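Long-range contacts in esterase (PDB 7ATL), which hydrolyses carboxylic esters as a family VIII carboxylesterase with a beta-lactamase-like fold and also transfers acyl groups promiscuously: residues I71-A75 with L178-L182; L84-V90 with I109-L115; V66-Y70 with D273-L277; L147-N152 with A259-G263. One frame throughout, in Å; residues are numbered along the deposited sequence.

Interaction 1 (I71-A75 with L178-L182); sequences ITLAA and LGAVL
Ile71, Ala74 and Ala75 meet Leu178 and Leu182 where two helices of the beta-lactamase-like fold pack: helix 67-80, which carries the lysine of a probable SxxK motif near its start, and helix 174-186. Over these short segments the axes come within 10.1 Å and run at 38° to each other, both heading roughly the same way from N to C terminus. The contact is wholly apolar and buried. Leu182 has the largest share, reaching across between the two backbones. Its CD2 methyl lies 3.7 Å from Ile71 CG2 and 3.8 Å from Ala74 CB, and it comes equally near the backbone of helix 67-80, with Leu182 CD2 3.7 Å from Ile71 O. The other branch goes to the next residue along, Leu182 CD1 standing 3.9 Å from Ala75 CB. That small methyl is therefore shared, because Leu178 CD2 also reaches Ala75 CB at 3.9 Å. Ile71 offers its gamma methyl rather than its longer branch: with CG1 anti to the carbonyl carbon (chi1 -55°), CG2 is the arm turned to the neighbouring helix. Besides meeting Leu182, Ile71 CG2 also lies 4.3 Å from Gly179 CA, a spot where the second helix has only bare backbone to offer. Around the pair, Leu115 of helix 111-116 covers Thr72 and Leu178, Val198 of helix 190-199 packs on Ala74, and Leu149 and Leu153 of helix 149-157 close over Ala180 on helix 174-186.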
loop_
_atom_site.group_PDB
_atom_site.type_symbol
_atom_site.label_atom_id
_atom_site.label_comp_id
_atom_site.label_asym_id
_atom_site.label_seq_id
_atom_site.Cartn_x
_atom_site.Cartn_y
_atom_site.Cartn_z
ATOM N N ILE A 71 7.992 1.404 -2.051
ATOM C CA ILE A 71 8.739 1.354 -3.341
ATOM C C ILE A 71 8.689 2.744 -3.985
ATOM O O ILE A 71 9.697 3.122 -4.652
ATOM C CB ILE A 71 8.234 0.234 -4.263
ATOM C CG1 ILE A 71 8.266 -1.123 -3.564
ATOM C CG2 ILE A 71 9.033 0.205 -5.557
ATOM C CD1 ILE A 71 9.640 -1.571 -3.158
ATOM N N THR A 72 7.608 3.494 -3.760
ATOM C CA THR A 72 7.548 4.932 -4.122
ATOM C C THR A 72 8.705 5.664 -3.419
ATOM O O THR A 72 9.411 6.437 -4.096
ATOM C CB THR A 72 6.181 5.532 -3.791
ATOM O OG1 THR A 72 5.214 4.825 -4.568
ATOM C CG2 THR A 72 6.121 7.021 -4.062
ATOM N N LEU A 73 8.935 5.398 -2.128
ATOM C CA LEU A 73 10.075 6.001 -1.379
ATOM C C LEU A 73 11.400 5.641 -2.057
ATOM O O LEU A 73 12.237 6.531 -2.168
ATOM C CB LEU A 73 10.137 5.569 0.092
ATOM C CG LEU A 73 11.353 6.140 0.832
ATOM C CD1 LEU A 73 11.417 7.645 0.642
ATOM C CD2 LEU A 73 11.335 5.815 2.303
ATOM N N ALA A 74 11.611 4.386 -2.451
ATOM C CA ALA A 74 12.874 3.960 -3.094
ATOM C C ALA A 74 13.114 4.822 -4.344
ATOM O O ALA A 74 14.230 5.348 -4.495
ATOM C CB ALA A 74 12.822 2.487 -3.405
ATOM N N ALA A 75 12.094 4.976 -5.187
ATOM C CA ALA A 75 12.109 5.785 -6.428
ATOM C C ALA A 75 12.409 7.258 -6.123
ATOM O O ALA A 75 13.223 7.862 -6.855
ATOM C CB ALA A 75 10.772 5.686 -7.123
ATOM N N LEU A 178 7.213 0.076 -11.693
ATOM C CA LEU A 178 8.219 0.976 -11.085
ATOM C C LEU A 178 9.342 0.132 -10.482
ATOM O O LEU A 178 10.528 0.456 -10.704
ATOM C CB LEU A 178 7.540 1.857 -10.035
ATOM C CG LEU A 178 8.442 2.903 -9.372
ATOM C CD1 LEU A 178 9.055 3.868 -10.381
ATOM C CD2 LEU A 178 7.652 3.655 -8.323
ATOM N N GLY A 179 8.982 -0.941 -9.785
ATOM C CA GLY A 179 9.937 -1.890 -9.178
ATOM C C GLY A 179 10.960 -2.379 -10.183
ATOM O O GLY A 179 12.165 -2.323 -9.885
ATOM N N ALA A 180 10.496 -2.812 -11.354
ATOM C CA ALA A 180 11.376 -3.284 -12.441
ATOM C C ALA A 180 12.223 -2.112 -12.951
ATOM O O ALA A 180 13.425 -2.292 -13.172
ATOM C CB ALA A 180 10.557 -3.933 -13.528
ATOM N N VAL A 181 11.646 -0.931 -13.104
ATOM C CA VAL A 181 12.477 0.246 -13.484
ATOM C C VAL A 181 13.597 0.409 -12.449
ATOM O O VAL A 181 14.764 0.551 -12.845
ATOM C CB VAL A 181 11.658 1.541 -13.597
ATOM C CG1 VAL A 181 12.578 2.756 -13.675
ATOM C CG2 VAL A 181 10.699 1.497 -14.771
ATOM N N LEU A 182 13.260 0.398 -11.168
ATOM C CA LEU A 182 14.253 0.600 -10.084
ATOM C C LEU A 182 15.397 -0.427 -10.189
ATOM O O LEU A 182 16.571 -0.040 -9.956
ATOM C CB LEU A 182 13.506 0.497 -8.753
ATOM C CG LEU A 182 13.105 1.814 -8.107
ATOM C CD1 LEU A 182 12.546 2.803 -9.109
ATOM C CD2 LEU A 182 12.134 1.574 -6.979
#

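Interaction 2 (L84-V90 with I109-L115); sequences LGLDDTV and IKIRHLL
Asp87 and Arg112 join a type I turn, Gly85 to Asp88, to the start of helix 111-116. Arg112 is the side chain to follow. Arg112 CB and CG pass alongside the carbonyl oxygen Leu86 O, each 3.5 Å away, and CD comes near Asp87 OD1. A bend at chi3 (75°) then swings the guanidinium side-on to the carboxylate in a bidentate salt bridge: Arg112 NE gives a hydrogen bond of 2.8 Å to Asp87 OD1, and Arg112 NH2 one of 2.9 Å to Asp87 OD2. Both acceptors lie in the guanidinium plane, yet the two flat groups are turned 41° apart. Leu86 CB lies over one guanidinium face, toward its rim, 3.4 Å from Arg112 NH2. Lys110 NZ makes a second salt bridge, 2.7 Å to Asp87 OD1, from the opposite face of the carboxylate to Arg112 NE. Beneath these charges, Arg112 N bonds to Leu86 O, Ile111 N to Asp88 O at 3.0 Å, and Val90 N to Ile109 O. Ile111 CG1 tucks under the turn toward Gly85 O, while Leu86 CD2 rests 3.5 Å from Leu115 CD1. The arrangement is that of a helix N-terminus whose first amides are taken up by turn carbonyls, with a salt-bridge network on its outer side.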
loop_
_atom_site.group_PDB
_atom_site.type_symbol
_atom_site.label_atom_id
_atom_site.label_comp_id
_atom_site.label_asym_id
_atom_site.label_seq_id
_atom_site.Cartn_x
_atom_site.Cartn_y
_atom_site.Cartn_z
ATOM N N LEU A 84 17.381 8.689 -11.523
ATOM C CA LEU A 84 16.063 8.520 -12.182
ATOM C C LEU A 84 15.398 9.896 -12.336
ATOM O O LEU A 84 15.624 10.757 -11.469
ATOM C CB LEU A 84 15.240 7.590 -11.282
ATOM C CG LEU A 84 13.883 7.142 -11.807
ATOM C CD1 LEU A 84 14.031 6.461 -13.142
ATOM C CD2 LEU A 84 13.225 6.192 -10.829
ATOM N N GLY A 85 14.596 10.107 -13.380
ATOM C CA GLY A 85 13.862 11.374 -13.594
ATOM C C GLY A 85 12.347 11.205 -13.538
ATOM O O GLY A 85 11.822 10.224 -14.115
ATOM N N LEU A 86 11.637 12.154 -12.930
ATOM C CA LEU A 86 10.148 12.146 -12.921
ATOM C C LEU A 86 9.592 12.054 -14.349
ATOM O O LEU A 86 8.467 11.519 -14.497
ATOM C CB LEU A 86 9.635 13.404 -12.220
ATOM C CG LEU A 86 9.598 13.296 -10.698
ATOM C CD1 LEU A 86 9.203 14.628 -10.065
ATOM C CD2 LEU A 86 8.668 12.169 -10.253
ATOM N N ASP A 87 10.335 12.561 -15.348
ATOM C CA ASP A 87 9.892 12.688 -16.761
ATOM C C ASP A 87 10.669 11.701 -17.639
ATOM O O ASP A 87 10.632 11.838 -18.848
ATOM C CB ASP A 87 10.022 14.140 -17.231
ATOM C CG ASP A 87 8.981 15.073 -16.623
ATOM O OD1 ASP A 87 7.768 14.798 -16.763
ATOM O OD2 ASP A 87 9.379 16.057 -15.989
ATOM N N ASP A 88 11.364 10.736 -17.055
ATOM C CA ASP A 88 11.913 9.596 -17.826
ATOM C C ASP A 88 10.757 8.751 -18.357
ATOM O O ASP A 88 9.777 8.503 -17.602
ATOM C CB ASP A 88 12.799 8.719 -16.953
ATOM C CG ASP A 88 14.123 9.372 -16.633
ATOM O OD1 ASP A 88 14.254 10.584 -16.919
ATOM O OD2 ASP A 88 15.001 8.659 -16.114
ATOM N N THR A 89 10.870 8.291 -19.595
ATOM C CA THR A 89 9.959 7.265 -20.149
ATOM C C THR A 89 10.245 5.944 -19.435
ATOM O O THR A 89 11.349 5.780 -18.897
ATOM C CB THR A 89 10.099 7.157 -21.667
ATOM O OG1 THR A 89 11.410 6.671 -21.945
ATOM C CG2 THR A 89 9.835 8.488 -22.342
ATOM N N VAL A 90 9.265 5.054 -19.414
ATOM C CA VAL A 90 9.448 3.684 -18.876
ATOM C C VAL A 90 10.304 2.915 -19.875
ATOM O O VAL A 90 11.273 2.243 -19.463
ATOM C CB VAL A 90 8.093 3.007 -18.601
ATOM C CG1 VAL A 90 8.270 1.554 -18.194
ATOM C CG2 VAL A 90 7.313 3.754 -17.535
ATOM N N ILE A 109 5.112 6.491 -21.489
ATOM C CA ILE A 109 4.686 6.527 -20.067
ATOM C C ILE A 109 5.834 7.153 -19.302
ATOM O O ILE A 109 6.994 6.701 -19.468
ATOM C CB ILE A 109 4.371 5.126 -19.511
ATOM C CG1 ILE A 109 3.195 4.442 -20.226
ATOM C CG2 ILE A 109 4.147 5.211 -18.008
ATOM C CD1 ILE A 109 3.134 2.932 -20.003
ATOM N N LYS A 110 5.514 8.132 -18.480
ATOM C CA LYS A 110 6.522 8.811 -17.645
ATOM C C LYS A 110 6.469 8.214 -16.245
ATOM O O LYS A 110 5.392 7.779 -15.815
ATOM C CB LYS A 110 6.287 10.319 -17.603
ATOM C CG LYS A 110 6.649 11.078 -18.869
ATOM C CD LYS A 110 5.860 12.369 -18.964
ATOM C CE LYS A 110 6.565 13.440 -19.760
ATOM N NZ LYS A 110 6.430 14.763 -19.107
ATOM N N ILE A 111 7.615 8.243 -15.565
ATOM C CA ILE A 111 7.772 7.809 -14.150
ATOM C C ILE A 111 6.709 8.526 -13.309
ATOM O O ILE A 111 6.107 7.862 -12.463
ATOM C CB ILE A 111 9.220 8.046 -13.671
ATOM C CG1 ILE A 111 10.239 7.301 -14.538
ATOM C CG2 ILE A 111 9.386 7.671 -12.214
ATOM C CD1 ILE A 111 10.036 5.801 -14.583
ATOM N N ARG A 112 6.425 9.802 -13.538
ATOM C CA ARG A 112 5.434 10.515 -12.682
ATOM C C ARG A 112 4.043 9.893 -12.879
ATOM O O ARG A 112 3.173 10.020 -11.970
ATOM C CB ARG A 112 5.389 12.023 -12.967
ATOM C CG ARG A 112 5.076 12.383 -14.416
ATOM C CD ARG A 112 4.869 13.869 -14.600
ATOM N NE ARG A 112 6.133 14.593 -14.550
ATOM C CZ ARG A 112 6.577 15.326 -13.526
ATOM N NH1 ARG A 112 5.882 15.444 -12.406
ATOM N NH2 ARG A 112 7.750 15.916 -13.630
ATOM N N HIS A 113 3.805 9.303 -14.047
ATOM C CA HIS A 113 2.527 8.628 -14.339
ATOM C C HIS A 113 2.503 7.335 -13.518
ATOM O O HIS A 113 1.443 7.028 -12.912
ATOM C CB HIS A 113 2.319 8.397 -15.848
ATOM C CG HIS A 113 2.371 9.606 -16.722
ATOM N ND1 HIS A 113 2.979 9.579 -17.982
ATOM C CD2 HIS A 113 1.884 10.860 -16.570
ATOM C CE1 HIS A 113 2.860 10.758 -18.561
ATOM N NE2 HIS A 113 2.198 11.561 -17.723
ATOM N N LEU A 114 3.598 6.576 -13.487
ATOM C CA LEU A 114 3.636 5.359 -12.625
ATOM C C LEU A 114 3.316 5.738 -11.161
ATOM O O LEU A 114 2.508 5.046 -10.532
ATOM C CB LEU A 114 4.990 4.648 -12.727
ATOM C CG LEU A 114 5.330 4.000 -14.065
ATOM C CD1 LEU A 114 6.631 3.221 -13.966
ATOM C CD2 LEU A 114 4.205 3.093 -14.535
ATOM N N LEU A 115 3.919 6.804 -10.634
ATOM C CA LEU A 115 3.837 7.177 -9.198
ATOM C C LEU A 115 2.403 7.556 -8.796
ATOM O O LEU A 115 2.078 7.408 -7.602
ATOM C CB LEU A 115 4.793 8.342 -8.944
ATOM C CG LEU A 115 6.270 8.007 -9.098
ATOM C CD1 LEU A 115 7.123 9.256 -8.977
ATOM C CD2 LEU A 115 6.698 6.983 -8.063
HETATM O O HOH W 1 7.415 4.616 -22.120
#

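Interaction 3 (V66-Y70 with D273-L277); sequences VSKPY and DVLQL
Tyr70 and Leu277 bring their backbones to 7.0 Å, CA to CA, and Val66 and Val274 theirs to 8.2 Å, so side chains fill the gap between helix 67-80 and helix 271-283. The contact lies in the core of the beta-lactamase-like fold, on the helix start that holds Lys68 of a probable SxxK motif. Lys68 itself points away from helix 271-283, and its NZ is hydrogen-bonded to Ser65 OG and Tyr123 OH, as in related serine enzymes. The side turned to helix 271-283 is formed by Val66, Pro69 and Tyr70. Leu277, its CG anti to the backbone N (chi1 164°), sends its CD2 methyl into this surface. The methyl sits over the middle of one face of the Tyr70 ring, 3° off the normal, in a textbook CH-pi contact, and the same Leu277 CD2 lies 3.9 Å from Pro69 CB. One methyl thus touches both a tyrosine face and a proline ring. Toward the start of helix 271-283, Val66 CG1 meets Val274 CG2 at 4.1 Å, the two valines crossing at about a right angle. Beyond them, Trp347 of strand 345-350 touches Val66 and Pro69, and Val358 of strand 355-361 touches Val274. The Asp273 carboxylate is taken up by the loop holding Arg205, Asn206 and Thr207. The backbone of Asp273 meets the end of the tyrosine: Tyr70 OH stands 3.0 Å from Asp273 C and 3.1 Å from Asp273 O, at an angle too poor for a hydrogen bond.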
loop_
_atom_site.group_PDB
_atom_site.type_symbol
_atom_site.label_atom_id
_atom_site.label_comp_id
_atom_site.label_asym_id
_atom_site.label_seq_id
_atom_site.Cartn_x
_atom_site.Cartn_y
_atom_site.Cartn_z
ATOM N N VAL A 66 0.260 -1.642 1.027
ATOM C CA VAL A 66 1.201 -0.891 1.900
ATOM C C VAL A 66 2.617 -1.064 1.345
ATOM O O VAL A 66 3.485 -0.283 1.744
ATOM C CB VAL A 66 1.071 -1.261 3.387
ATOM C CG1 VAL A 66 2.081 -0.513 4.247
ATOM C CG2 VAL A 66 -0.341 -0.994 3.864
ATOM N N SER A 67 2.810 -1.963 0.387
ATOM C CA SER A 67 4.064 -2.113 -0.409
ATOM C C SER A 67 4.358 -0.838 -1.232
ATOM O O SER A 67 5.542 -0.519 -1.460
ATOM C CB SER A 67 4.002 -3.346 -1.326
ATOM O OG SER A 67 3.644 -4.547 -0.632
ATOM N N LYS A 68 3.329 -0.141 -1.700
ATOM C CA LYS A 68 3.464 0.986 -2.668
ATOM C C LYS A 68 4.273 2.157 -2.101
ATOM O O LYS A 68 5.193 2.653 -2.761
ATOM C CB LYS A 68 2.065 1.398 -3.136
ATOM C CG LYS A 68 1.435 0.332 -4.011
ATOM C CD LYS A 68 0.082 0.672 -4.519
ATOM C CE LYS A 68 -0.301 -0.238 -5.679
ATOM N NZ LYS A 68 -0.817 -1.549 -5.212
ATOM N N PRO A 69 3.937 2.718 -0.914
ATOM C CA PRO A 69 4.689 3.857 -0.389
ATOM C C PRO A 69 6.161 3.502 -0.129
ATOM O O PRO A 69 6.998 4.352 -0.365
ATOM C CB PRO A 69 3.936 4.289 0.867
ATOM C CG PRO A 69 3.070 3.117 1.197
ATOM C CD PRO A 69 2.760 2.416 -0.103
ATOM N N TYR A 70 6.424 2.256 0.275
ATOM C CA TYR A 70 7.789 1.684 0.396
ATOM C C TYR A 70 8.558 1.847 -0.923
ATOM O O TYR A 70 9.690 2.365 -0.892
ATOM C CB TYR A 70 7.722 0.228 0.861
ATOM C CG TYR A 70 7.725 0.073 2.364
ATOM C CD1 TYR A 70 8.737 0.611 3.136
ATOM C CD2 TYR A 70 6.705 -0.589 3.022
ATOM C CE1 TYR A 70 8.756 0.473 4.511
ATOM C CE2 TYR A 70 6.697 -0.735 4.395
ATOM C CZ TYR A 70 7.734 -0.210 5.137
ATOM O OH TYR A 70 7.734 -0.345 6.485
ATOM N N ASP A 273 7.930 -0.551 11.406
ATOM C CA ASP A 273 8.675 -0.266 10.153
ATOM C C ASP A 273 7.783 0.663 9.324
ATOM O O ASP A 273 8.279 1.652 8.835
ATOM C CB ASP A 273 9.148 -1.534 9.430
ATOM C CG ASP A 273 10.387 -2.236 9.998
ATOM O OD1 ASP A 273 11.133 -1.639 10.808
ATOM O OD2 ASP A 273 10.607 -3.392 9.610
ATOM N N VAL A 274 6.477 0.435 9.280
ATOM C CA VAL A 274 5.547 1.292 8.486
ATOM C C VAL A 274 5.516 2.702 9.088
ATOM O O VAL A 274 5.420 3.675 8.316
ATOM C CB VAL A 274 4.144 0.657 8.414
ATOM C CG1 VAL A 274 3.115 1.561 7.741
ATOM C CG2 VAL A 274 4.197 -0.702 7.732
ATOM N N LEU A 275 5.592 2.820 10.412
ATOM C CA LEU A 275 5.524 4.135 11.089
ATOM C C LEU A 275 6.780 4.934 10.746
ATOM O O LEU A 275 6.648 6.154 10.551
ATOM C CB LEU A 275 5.389 3.952 12.600
ATOM C CG LEU A 275 5.323 5.266 13.380
ATOM C CD1 LEU A 275 4.232 6.176 12.835
ATOM C CD2 LEU A 275 5.082 5.008 14.851
ATOM N N GLN A 276 7.945 4.270 10.688
ATOM C CA GLN A 276 9.231 4.875 10.243
ATOM C C GLN A 276 9.007 5.437 8.844
ATOM O O GLN A 276 9.369 6.599 8.602
ATOM C CB GLN A 276 10.370 3.851 10.171
ATOM C CG GLN A 276 11.076 3.573 11.493
ATOM C CD GLN A 276 11.468 4.886 12.130
ATOM O OE1 GLN A 276 12.232 5.687 11.568
ATOM N NE2 GLN A 276 10.882 5.145 13.289
ATOM N N LEU A 277 8.424 4.628 7.958
ATOM C CA LEU A 277 8.147 5.033 6.558
ATOM C C LEU A 277 7.239 6.282 6.536
ATOM O O LEU A 277 7.530 7.230 5.784
ATOM C CB LEU A 277 7.494 3.856 5.832
ATOM C CG LEU A 277 6.806 4.218 4.520
ATOM C CD1 LEU A 277 7.848 4.735 3.528
ATOM C CD2 LEU A 277 6.034 3.029 3.954
#

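Interaction 4 (L147-N152 with A259-G263); sequences LTLEQN and AYPSG
Tyr260 lies against Leu147, Leu149 and Asn152 at the capped start of helix 149-157, where a capping box closes the first turn. Thr148 is the N-cap: Gln151 N gives a hydrogen bond of 3.1 Å to Thr148 OG1, and Thr148 N returns one of 3.0 Å to Gln151 OE1. Tyr260 approaches from the loop before strand 268-269 with its CG between the backbone N and the carbonyl carbon (chi1 75°), and the ring runs from there along the helix start. Tyr260 CB is pressed on the backbone, 3.3 Å from Leu149 N. One edge of the ring faces a carbonyl, with Leu147 O near the ring plane and 3.5 Å from Tyr260 CD2. Leu149 crosses the tyrosine at about a right angle, its CD1 methyl 3.9 Å from Tyr260 CD1, and both its methyls lie close to Pro261 O. At the far end, Asn152 ND2 stands 3.2 Å from Tyr260 OH, with the amide and ring planes 38° apart, but the angle is poor for a hydrogen bond. The amide is held from outside the pair, Asn152 OD1 accepting from Lys139 N. A water bridges the two backbones, lying 2.7 Å from Leu147 O and accepting from Tyr260 N at 3.1 Å. Outside the pair, Arg253 makes a cation-pi contact with the tyrosine ring, and Leu149 packs on Ala180 of helix 174-186. The whole is a capping-box helix start with an aromatic residue from a loop far along the chain laid on it, part of the helical region of the fold.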
loop_
_atom_site.group_PDB
_atom_site.type_symbol
_atom_site.label_atom_id
_atom_site.label_comp_id
_atom_site.label_asym_id
_atom_site.label_seq_id
_atom_site.Cartn_x
_atom_site.Cartn_y
_atom_site.Cartn_z
ATOM N N LEU A 147 5.825 -17.212 -12.534
ATOM C CA LEU A 147 6.464 -16.113 -13.295
ATOM C C LEU A 147 7.566 -15.461 -12.468
ATOM O O LEU A 147 7.450 -15.422 -11.223
ATOM C CB LEU A 147 5.408 -15.082 -13.669
ATOM C CG LEU A 147 4.180 -15.661 -14.361
ATOM C CD1 LEU A 147 3.181 -14.562 -14.621
ATOM C CD2 LEU A 147 4.551 -16.374 -15.658
ATOM N N THR A 148 8.574 -14.962 -13.185
ATOM C CA THR A 148 9.440 -13.837 -12.764
ATOM C C THR A 148 8.646 -12.540 -12.969
ATOM O O THR A 148 7.620 -12.548 -13.750
ATOM C CB THR A 148 10.763 -13.810 -13.539
ATOM O OG1 THR A 148 10.522 -13.524 -14.925
ATOM C CG2 THR A 148 11.529 -15.112 -13.398
ATOM N N LEU A 149 9.081 -11.470 -12.301
ATOM C CA LEU A 149 8.534 -10.103 -12.477
ATOM C C LEU A 149 8.591 -9.746 -13.963
ATOM O O LEU A 149 7.599 -9.286 -14.510
ATOM C CB LEU A 149 9.392 -9.129 -11.658
ATOM C CG LEU A 149 9.000 -7.658 -11.750
ATOM C CD1 LEU A 149 7.527 -7.475 -11.412
ATOM C CD2 LEU A 149 9.853 -6.827 -10.808
ATOM N N GLU A 150 9.754 -9.938 -14.576
ATOM C CA GLU A 150 9.971 -9.584 -15.997
ATOM C C GLU A 150 8.922 -10.305 -16.847
ATOM O O GLU A 150 8.356 -9.649 -17.739
ATOM C CB GLU A 150 11.388 -9.935 -16.451
ATOM C CG GLU A 150 11.623 -9.495 -17.879
ATOM C CD GLU A 150 13.045 -9.559 -18.394
ATOM O OE1 GLU A 150 13.202 -9.946 -19.571
ATOM O OE2 GLU A 150 13.982 -9.175 -17.640
ATOM N N GLN A 151 8.696 -11.601 -16.591
ATOM C CA GLN A 151 7.764 -12.441 -17.389
ATOM C C GLN A 151 6.356 -11.865 -17.207
ATOM O O GLN A 151 5.652 -11.705 -18.216
ATOM C CB GLN A 151 7.844 -13.921 -17.008
ATOM C CG GLN A 151 9.056 -14.658 -17.558
ATOM C CD GLN A 151 9.276 -15.954 -16.815
ATOM O OE1 GLN A 151 8.608 -16.286 -15.843
ATOM N NE2 GLN A 151 10.249 -16.721 -17.249
ATOM N N ASN A 152 6.005 -11.452 -15.992
ATOM C CA ASN A 152 4.668 -10.862 -15.717
ATOM C C ASN A 152 4.502 -9.506 -16.415
ATOM O O ASN A 152 3.392 -9.225 -16.920
ATOM C CB ASN A 152 4.387 -10.715 -14.226
ATOM C CG ASN A 152 2.919 -10.462 -13.977
ATOM O OD1 ASN A 152 2.079 -11.105 -14.610
ATOM N ND2 ASN A 152 2.613 -9.527 -13.079
ATOM N N ALA A 259 8.891 -16.432 -5.035
ATOM C CA ALA A 259 7.775 -15.617 -5.561
ATOM C C ALA A 259 8.328 -14.270 -6.052
ATOM O O ALA A 259 9.135 -13.656 -5.314
ATOM C CB ALA A 259 6.721 -15.449 -4.497
ATOM N N TYR A 260 7.937 -13.825 -7.250
ATOM C CA TYR A 260 8.476 -12.566 -7.831
ATOM C C TYR A 260 8.118 -11.395 -6.912
ATOM O O TYR A 260 7.038 -11.346 -6.297
ATOM C CB TYR A 260 8.059 -12.346 -9.297
ATOM C CG TYR A 260 6.641 -11.902 -9.518
ATOM C CD1 TYR A 260 6.298 -10.574 -9.405
ATOM C CD2 TYR A 260 5.641 -12.801 -9.845
ATOM C CE1 TYR A 260 4.996 -10.147 -9.604
ATOM C CE2 TYR A 260 4.328 -12.393 -10.034
ATOM C CZ TYR A 260 4.004 -11.053 -9.923
ATOM O OH TYR A 260 2.725 -10.597 -10.111
ATOM N N PRO A 261 9.081 -10.462 -6.734
ATOM C CA PRO A 261 8.872 -9.277 -5.910
ATOM C C PRO A 261 7.848 -8.332 -6.540
ATOM O O PRO A 261 8.158 -7.766 -7.544
ATOM C CB PRO A 261 10.258 -8.629 -5.864
ATOM C CG PRO A 261 10.944 -9.114 -7.118
ATOM C CD PRO A 261 10.448 -10.534 -7.270
ATOM N N SER A 262 6.644 -8.266 -5.966
ATOM C CA SER A 262 5.571 -7.325 -6.379
ATOM C C SER A 262 5.745 -6.037 -5.584
ATOM O O SER A 262 5.430 -6.032 -4.399
ATOM C CB SER A 262 4.184 -7.901 -6.185
ATOM O OG SER A 262 3.196 -6.882 -6.285
ATOM N N GLY A 263 6.232 -4.989 -6.234
ATOM C CA GLY A 263 6.320 -3.637 -5.648
ATOM C C GLY A 263 4.976 -3.067 -5.213
ATOM O O GLY A 263 4.961 -2.306 -4.229
HETATM O O HOH W 2 6.335 -16.018 -8.825
#

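Interactions 1 and 3 are wholly buried and mainly apolar, and both use helix 67-80: 71-75 faces helix 174-186, while 66-70 faces helix 271-283, and Leu73 CD2 touches Leu277 CD1 between them. Interactions 2 and 4 lie farther out and are partly buried. Both engage a helix start, but interaction 2 relies on salt bridges and direct backbone bonds, whereas interaction 4 puts an aromatic ring and a bridging water there. Interaction 2 joins the core through contacts such as Leu115 CD2 on Leu178 CD2 and Leu84 CD2 on Leu182 CD1. The 259-263 loop runs inward to Gly263, whose carbonyl oxygen touches both Ile71 CG1 and Ser67 CB, tying interaction 4 to interactions 1 and 3.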